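Side-chain contact in putative cytosine/guanine deaminase (Unidentified, PDB 2PAJ), which is a zinc-dependent amidohydrolase that deaminates 2-amino-4-hydroxypteridines such as isoxanthopterin to 2,4-dihydroxypteridines, releasing ammonium: residues 225-228 against 229-232. Numbering follows the deposited sequence.
Sequences SISP and REMR
Ser227 and Glu230 face each other across the first turn of helix 228-240 in a reciprocal capping box. Ser227 is the N-cap: its OG sits between its own backbone N and carbonyl carbon (chi1 69°), which turns it back over the opening turn to accept from Glu230 N at 3.1 Å. The return bond runs from Ser227 N to Glu230 OE2, 3.1 Å long and fairly straight, with an N-H...O angle of 165°. The amide reaches OE2 on the anti side of the carboxylate, only slightly out of its plane. The Glu230 chain runs alongside the Ser227 hydroxyl on its way back to the residue before the helix. A weak bond from Ser227 OG to OE2 closes the box, and Thr172 OG1 also hydrogen-bonds to OE2, so several donors gather on this one oxygen and help fix the carboxylate's rotation. The negative charge at the helix N-terminus probably also interacts favourably with the helix dipole.

Ile226 crosses the Glu230 side chain at about a right angle, its CG2 resting 3.4 Å from Glu230 CB and its CG1 near OE2. Ile226 CG2 also lies 4.2 Å from Met231 CB, making an apolar flank beside the polar box. On the backbone, Met231 N donates to Ser227 O at 2.9 Å, starting the helical bonding. Met231 folds its CG back against the start of the helix (chi1 38°), 3.4 Å from Pro228 CA, while Pro228 occupies the first helical position, where its missing N-H costs no helical bond.

The cap ends the loop that follows strand 213-217 of the TIM barrel; Ile226 packs on Thr172, whereas Pro228 and Met231 meet Phe270 of helix 267-273.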
loop_
_atom_site.group_PDB
_atom_site.type_symbol
_atom_site.label_atom_id
_atom_site.label_comp_id
_atom_site.label_asym_id
_atom_site.label_seq_id
_atom_site.Cartn_x
_atom_site.Cartn_y
_atom_site.Cartn_z
ATOM N N SER A 225 14.908 5.414 -15.397
ATOM C CA SER A 225 15.871 4.891 -14.424
ATOM C C SER A 225 16.814 3.840 -15.013
ATOM O O SER A 225 17.936 3.664 -14.537
ATOM C CB SER A 225 15.131 4.269 -13.228
ATOM O OG SER A 225 14.365 5.233 -12.533
ATOM N N ILE A 226 16.358 3.173 -16.069
ATOM C CA ILE A 226 17.110 2.093 -16.680
ATOM C C ILE A 226 17.069 2.018 -18.219
ATOM O O ILE A 226 16.125 2.489 -18.855
ATOM C CB ILE A 226 16.610 0.776 -16.038
ATOM C CG1 ILE A 226 17.590 0.386 -14.940
ATOM C CG2 ILE A 226 16.355 -0.301 -17.076
ATOM C CD1 ILE A 226 17.208 -0.855 -14.184
ATOM N N SER A 227 18.100 1.422 -18.814
ATOM C CA SER A 227 18.161 1.287 -20.267
ATOM C C SER A 227 17.140 0.246 -20.735
ATOM O O SER A 227 16.806 -0.670 -19.991
ATOM C CB SER A 227 19.560 0.853 -20.700
ATOM O OG SER A 227 19.814 -0.482 -20.300
ATOM N N PRO A 228 16.634 0.368 -21.979
ATOM C CA PRO A 228 15.657 -0.634 -22.417
ATOM C C PRO A 228 16.179 -2.070 -22.519
ATOM O O PRO A 228 15.415 -3.030 -22.393
ATOM C CB PRO A 228 15.142 -0.071 -23.744
ATOM C CG PRO A 228 16.208 0.846 -24.194
ATOM C CD PRO A 228 16.731 1.474 -22.948
ATOM N N ARG A 229 17.478 -2.217 -22.745
ATOM C CA ARG A 229 18.100 -3.540 -22.825
ATOM C C ARG A 229 18.078 -4.071 -21.394
ATOM O O ARG A 229 17.894 -5.265 -21.142
ATOM C CB ARG A 229 19.544 -3.395 -23.326
ATOM C CG ARG A 229 20.469 -4.586 -23.103
ATOM C CD ARG A 229 21.915 -4.076 -23.154
ATOM N NE ARG A 229 22.942 -5.120 -23.136
ATOM C CZ ARG A 229 24.251 -4.874 -23.281
ATOM N NH1 ARG A 229 24.692 -3.623 -23.450
ATOM N NH2 ARG A 229 25.131 -5.877 -23.276
ATOM N N GLU A 230 18.268 -3.151 -20.461
ATOM C CA GLU A 230 18.266 -3.489 -19.059
ATOM C C GLU A 230 16.874 -3.841 -18.534
ATOM O O GLU A 230 16.752 -4.650 -17.620
ATOM C CB GLU A 230 18.869 -2.347 -18.245
ATOM C CG GLU A 230 20.365 -2.451 -18.105
ATOM C CD GLU A 230 20.967 -1.269 -17.374
ATOM O OE1 GLU A 230 22.107 -1.398 -16.862
ATOM O OE2 GLU A 230 20.306 -0.205 -17.327
ATOM N N MET A 231 15.813 -3.263 -19.097
ATOM C CA MET A 231 14.509 -3.627 -18.565
ATOM C C MET A 231 14.134 -5.054 -18.968
ATOM O O MET A 231 13.391 -5.731 -18.256
ATOM C CB MET A 231 13.404 -2.589 -18.904
ATOM C CG MET A 231 13.405 -1.903 -20.260
ATOM S SD MET A 231 12.339 -0.379 -20.284
ATOM C CE MET A 231 10.831 -0.995 -20.973
ATOM N N ARG A 232 14.680 -5.534 -20.082
ATOM C CA ARG A 232 14.396 -6.907 -20.487
ATOM C C ARG A 232 15.069 -7.851 -19.494
ATOM O O ARG A 232 14.407 -8.696 -18.872
ATOM C CB ARG A 232 14.905 -7.205 -21.895
ATOM C CG ARG A 232 14.048 -6.623 -23.000
ATOM C CD ARG A 232 14.225 -7.408 -24.281
ATOM N NE ARG A 232 13.400 -6.919 -25.385
ATOM C CZ ARG A 232 13.600 -5.770 -26.025
ATOM N NH1 ARG A 232 14.606 -4.985 -25.668
ATOM N NH2 ARG A 232 12.804 -5.405 -27.030
#